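Local coordinates for protein Dye-decolorizing peroxidase tfu_3078 (Thermobifida fusca, PDB 5FW4) that uses a non-covalently bound heme b and hydrogen peroxide to oxidise many compounds, anthraquinone dyes above all, though its physiological substrate is not known, at residues P161-D166 with G380-G385; P168-D173 with T384-V389. One frame throughout, in Å; residues are numbered along the deposited sequence.

Contact 1 (P161-D166 with G380-G385)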
# COMPACT_ATOMS: atom_id res chain seq x y z
N PRO A 161 -30.58 -13.60 -9.40
CA PRO A 161 -31.53 -13.44 -8.29
C PRO A 161 -31.85 -11.97 -8.10
O PRO A 161 -31.06 -11.12 -8.49
CB PRO A 161 -30.76 -14.00 -7.08
CG PRO A 161 -29.68 -14.86 -7.68
CD PRO A 161 -29.29 -14.10 -8.92
N ASP A 162 -33.00 -11.69 -7.50
CA ASP A 162 -33.41 -10.32 -7.19
C ASP A 162 -32.36 -9.56 -6.39
O ASP A 162 -32.12 -8.39 -6.64
CB ASP A 162 -34.70 -10.34 -6.36
CG ASP A 162 -35.88 -10.89 -7.13
OD1 ASP A 162 -35.78 -11.11 -8.35
OD2 ASP A 162 -36.91 -11.12 -6.48
N ALA A 163 -31.73 -10.23 -5.43
CA ALA A 163 -30.63 -9.65 -4.62
C ALA A 163 -29.41 -9.22 -5.45
O ALA A 163 -28.60 -8.47 -4.95
CB ALA A 163 -30.20 -10.64 -3.54
N LEU A 164 -29.28 -9.70 -6.69
CA LEU A 164 -28.17 -9.29 -7.58
C LEU A 164 -28.57 -8.19 -8.57
O LEU A 164 -27.86 -7.92 -9.55
CB LEU A 164 -27.62 -10.52 -8.34
CG LEU A 164 -26.29 -10.38 -9.08
CD1 LEU A 164 -25.20 -9.77 -8.20
CD2 LEU A 164 -25.82 -11.73 -9.63
N ALA A 165 -29.72 -7.56 -8.35
CA ALA A 165 -30.12 -6.41 -9.13
C ALA A 165 -29.13 -5.28 -8.87
O ALA A 165 -28.64 -5.14 -7.74
CB ALA A 165 -31.53 -5.98 -8.75
N ASP A 166 -28.81 -4.52 -9.91
CA ASP A 166 -27.84 -3.44 -9.83
C ASP A 166 -28.28 -2.56 -8.67
O ASP A 166 -29.48 -2.44 -8.38
CB ASP A 166 -27.80 -2.60 -11.11
CG ASP A 166 -27.22 -3.37 -12.32
OD1 ASP A 166 -26.60 -4.43 -12.13
OD2 ASP A 166 -27.37 -2.87 -13.45
N GLY A 380 -26.92 -11.09 3.25
CA GLY A 380 -27.74 -12.06 2.56
C GLY A 380 -28.47 -11.47 1.39
O GLY A 380 -28.66 -12.14 0.40
N ASP A 381 -28.86 -10.20 1.47
CA ASP A 381 -29.64 -9.54 0.43
C ASP A 381 -29.43 -8.05 0.54
O ASP A 381 -29.79 -7.46 1.58
CB ASP A 381 -31.12 -9.89 0.61
CG ASP A 381 -32.03 -9.19 -0.40
OD1 ASP A 381 -31.59 -8.36 -1.19
OD2 ASP A 381 -33.25 -9.48 -0.36
N PRO A 382 -28.84 -7.42 -0.51
CA PRO A 382 -28.58 -5.99 -0.36
C PRO A 382 -29.81 -5.13 -0.04
O PRO A 382 -29.67 -4.12 0.60
CB PRO A 382 -27.96 -5.60 -1.72
CG PRO A 382 -27.32 -6.87 -2.19
CD PRO A 382 -28.22 -7.96 -1.74
N ALA A 383 -31.00 -5.54 -0.47
CA ALA A 383 -32.20 -4.77 -0.24
C ALA A 383 -32.58 -4.69 1.25
O ALA A 383 -33.31 -3.80 1.63
CB ALA A 383 -33.36 -5.33 -1.06
N THR A 384 -32.07 -5.61 2.08
CA THR A 384 -32.30 -5.59 3.53
C THR A 384 -30.97 -5.42 4.25
O THR A 384 -30.75 -5.95 5.35
CB THR A 384 -32.97 -6.88 4.00
OG1 THR A 384 -32.26 -7.99 3.44
CG2 THR A 384 -34.43 -6.92 3.55
N GLY A 385 -30.07 -4.68 3.62
CA GLY A 385 -28.75 -4.43 4.17
C GLY A 385 -28.20 -3.09 3.74
O GLY A 385 -28.69 -2.04 4.16

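Contact 2 (P168-D173 with T384-V389). With HEM (protoporphyrin IX containing Fe), chain C.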
# COMPACT_ATOMS: atom_id res chain seq x y z
N PRO A 168 -29.07 0.83 -6.72
CA PRO A 168 -29.63 2.07 -7.23
C PRO A 168 -28.63 3.21 -7.15
O PRO A 168 -27.63 3.12 -6.42
CB PRO A 168 -30.83 2.33 -6.29
CG PRO A 168 -30.46 1.66 -5.04
CD PRO A 168 -29.70 0.43 -5.45
N GLU A 169 -28.93 4.28 -7.87
CA GLU A 169 -28.20 5.53 -7.73
C GLU A 169 -28.61 6.18 -6.42
O GLU A 169 -29.79 6.15 -6.07
CB GLU A 169 -28.53 6.50 -8.88
CG GLU A 169 -28.07 6.03 -10.25
CD GLU A 169 -28.15 7.13 -11.30
OE1 GLU A 169 -29.05 7.99 -11.23
OE2 GLU A 169 -27.30 7.10 -12.21
N PHE A 170 -27.64 6.72 -5.68
CA PHE A 170 -27.92 7.43 -4.43
C PHE A 170 -27.64 8.89 -4.64
O PHE A 170 -26.79 9.26 -5.48
CB PHE A 170 -27.08 6.89 -3.27
CG PHE A 170 -27.34 5.43 -2.94
CD1 PHE A 170 -28.43 5.06 -2.19
CD2 PHE A 170 -26.48 4.41 -3.41
CE1 PHE A 170 -28.67 3.74 -1.88
CE2 PHE A 170 -26.73 3.08 -3.09
CZ PHE A 170 -27.83 2.74 -2.33
N SER A 171 -28.33 9.74 -3.88
CA SER A 171 -28.29 11.17 -4.11
C SER A 171 -26.92 11.79 -3.84
O SER A 171 -26.62 12.88 -4.32
CB SER A 171 -29.40 11.87 -3.29
OG SER A 171 -29.19 11.67 -1.90
N THR A 172 -26.08 11.13 -3.04
CA THR A 172 -24.75 11.63 -2.73
C THR A 172 -23.67 10.99 -3.63
O THR A 172 -22.49 11.24 -3.44
CB THR A 172 -24.36 11.33 -1.27
OG1 THR A 172 -24.54 9.93 -0.99
CG2 THR A 172 -25.23 12.20 -0.32
N ASP A 173 -24.09 10.16 -4.57
CA ASP A 173 -23.14 9.47 -5.45
C ASP A 173 -22.16 10.43 -6.16
O ASP A 173 -22.52 11.52 -6.59
CB ASP A 173 -23.90 8.63 -6.49
CG ASP A 173 -24.40 7.28 -5.95
OD1 ASP A 173 -24.11 6.86 -4.83
OD2 ASP A 173 -25.12 6.60 -6.69
N THR A 384 -32.07 -5.61 2.08
CA THR A 384 -32.30 -5.59 3.53
C THR A 384 -30.97 -5.42 4.25
O THR A 384 -30.75 -5.95 5.35
CB THR A 384 -32.97 -6.88 4.00
OG1 THR A 384 -32.26 -7.99 3.44
CG2 THR A 384 -34.43 -6.92 3.55
N GLY A 385 -30.07 -4.68 3.62
CA GLY A 385 -28.75 -4.43 4.17
C GLY A 385 -28.20 -3.09 3.74
O GLY A 385 -28.69 -2.04 4.16
N PHE A 386 -27.17 -3.11 2.92
CA PHE A 386 -26.59 -1.88 2.38
C PHE A 386 -27.57 -0.85 1.77
O PHE A 386 -27.45 0.36 2.09
CB PHE A 386 -25.55 -2.20 1.31
CG PHE A 386 -24.94 -1.00 0.68
CD1 PHE A 386 -23.89 -0.35 1.31
CD2 PHE A 386 -25.37 -0.54 -0.55
CE1 PHE A 386 -23.30 0.77 0.74
CE2 PHE A 386 -24.77 0.58 -1.14
CZ PHE A 386 -23.74 1.24 -0.48
N ILE A 387 -28.50 -1.29 0.91
CA ILE A 387 -29.31 -0.34 0.14
C ILE A 387 -30.20 0.57 1.02
O ILE A 387 -30.17 1.78 0.86
CB ILE A 387 -30.28 -0.99 -0.86
CG1 ILE A 387 -29.57 -1.94 -1.84
CG2 ILE A 387 -31.02 0.10 -1.64
CD1 ILE A 387 -28.52 -1.27 -2.60
N PRO A 388 -31.01 -0.02 1.88
CA PRO A 388 -31.88 0.91 2.64
C PRO A 388 -31.07 1.82 3.52
O PRO A 388 -31.39 3.00 3.67
CB PRO A 388 -32.80 -0.03 3.44
CG PRO A 388 -32.13 -1.38 3.42
CD PRO A 388 -31.31 -1.44 2.16
N VAL A 389 -29.98 1.31 4.05
CA VAL A 389 -29.14 2.07 4.97
C VAL A 389 -28.45 3.21 4.27
O VAL A 389 -28.46 4.36 4.76
CB VAL A 389 -28.13 1.17 5.68
CG1 VAL A 389 -27.12 1.95 6.52
CG2 VAL A 389 -28.85 0.15 6.53
CHA HEM C . -21.01 2.44 12.10
CHB HEM C . -17.55 5.10 10.01
CHC HEM C . -19.75 4.49 5.75
CHD HEM C . -23.05 1.60 7.80
C1A HEM C . -19.89 3.20 11.89
C2A HEM C . -19.04 3.64 12.92
C3A HEM C . -18.09 4.41 12.33
C4A HEM C . -18.33 4.44 10.95
CMA HEM C . -16.94 5.07 13.00
CAA HEM C . -19.19 3.36 14.39
CBA HEM C . -18.45 2.12 14.86
CGA HEM C . -19.11 0.87 14.37
O1A HEM C . -18.55 0.22 13.44
O2A HEM C . -20.19 0.49 14.89
C1B HEM C . -17.88 5.16 8.65
C2B HEM C . -17.11 5.87 7.69
C3B HEM C . -17.71 5.70 6.47
C4B HEM C . -18.87 4.85 6.73
CMB HEM C . -15.85 6.63 7.98
CAB HEM C . -17.33 6.16 5.13
CBB HEM C . -16.14 6.69 4.84
C1C HEM C . -20.83 3.66 5.92
C2C HEM C . -21.66 3.24 4.91
C3C HEM C . -22.60 2.40 5.50
C4C HEM C . -22.32 2.33 6.88
CMC HEM C . -21.48 3.67 3.47
CAC HEM C . -23.77 1.70 4.98
CBC HEM C . -24.37 2.05 3.88
C1D HEM C . -22.71 1.63 9.16
C2D HEM C . -23.50 0.89 10.15
C3D HEM C . -22.93 1.14 11.35
C4D HEM C . -21.81 2.03 11.07
CMD HEM C . -24.70 -0.01 9.91
CAD HEM C . -23.38 0.57 12.68
CBD HEM C . -24.55 1.41 13.20
CGD HEM C . -25.13 0.80 14.46
O1D HEM C . -25.91 -0.17 14.42
O2D HEM C . -24.79 1.27 15.56
NA HEM C . -19.45 3.71 10.68
NB HEM C . -18.90 4.57 8.03
NC HEM C . -21.27 3.13 7.11
ND HEM C . -21.69 2.32 9.74
FE HEM C . -20.39 3.45 8.94

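Contact 1 (P161-D166 with G380-G385)
Ala163 packs against Asp381 and Pro382, and this one alanine carries almost the whole contact from its side. The apolar part is small. The methyl CB of Ala163 lies 3.8 Å from CD of Pro382. The same edge of the proline ring rests on the alanine backbone, with Ala163 O 3.3 Å from Pro382 CD and 3.4 Å from Pro382 CG. These are van der Waals contacts between a carbonyl oxygen and ring CH2 groups.

The second kind of contact is between the methyl and a carboxylate. Ala163 CB stands 3.6 Å from OD1 of Asp381. CG of Asp381 is anti to the backbone N (chi1 177°), which brings the carboxylate forward beside the alanine. OD1 also accepts a hydrogen bond from Ala383 N at 3.0 Å. That N-H comes from above the carboxylate plane, 55° out of it, and closes an Asx turn. The bond therefore ties the group that meets Ala163 to its own backbone. At Asp381, a leucine would probably leave Ala383 N without this acceptor and undo the Asx turn beside Ala163.

Backbone bonds shape both partners. Leu164 N binds Pro161 O, and Thr384 N binds Asp381 O, each holding a short 3-10 turn.

Tyr276 of strand 275-284 touches both Ala163 and Pro382, and Leu411 of strand 404-414 touches Pro382. The contact joins the loop between helix 148-153 and strand 184-190 to the link from strand 369-379 into helix 386-395, beside the C-terminal antiparallel sheet of this DyP-type, dimeric alpha/beta barrel fold.

Contact 2 (P168-D173 with T384-V389)
Phe170 reaches from its loop to Phe386 and Ile387 in the first turn of helix 386-395. From CB, its CG stands anti to the carbonyl carbon (chi1 -62°), and the ring extends toward the helix. CE1 lies 3.7 Å from the backbone O of Ile387, which sits at the ring edge, near its plane. Across the ring, CE2 meets CE2 of Phe386 at 3.7 Å. The two ring planes are nearly perpendicular, at 86°, but the approach is oblique. At the tip, CZ lies between these partners and is 4.1 Å from CD1 of Ile387.

Ile387 CD1 also meets Pro168 CD tip to tip, at 3.5 Å. Its CG2 lies 3.8 Å from Pro168 CG, so both branches of the isoleucine touch the proline.

The backbone of Phe170 is held as well. Its N gives a nearly straight bond, 2.7 Å long, to OD2 of Asp173, whose OD1 forms a salt bridge with Arg280.

Phe386 belongs to the heme pocket. Its CD1 is 3.5 Å from the vinyl carbon CBC of the heme, so Phe170 backs a residue that touches the cofactor. Val278 and Arg280 of strand 275-284 touch Phe386, and Gln390 of helix 386-395 touches Phe170. The loop runs alongside this helix, from Phe386 and Ile387 at its start to Ala394, which Ser171 and Thr172 touch.

In the fold
The two contacts have centres 11 Å apart and lie on the same side of the chain's centre. Both use the loop between helix 148-153 and strand 184-190. Contact 1 meets the link before helix 386-395, contact 2 the first turn of the helix itself. Along the chain contact 1 comes first in both regions, and Thr384 and Gly385 are shared. Pro382 O and Ile387 N, 3.1 Å apart, probably form a hydrogen bond that links them. Strand 275-284 touches residues of both. Both contacts are part of the interface between the N-terminal and C-terminal DyP-type regions. Contact 2 includes heme-pocket residues; at contact 1 the Pro382 side chain is about 10 Å from the heme.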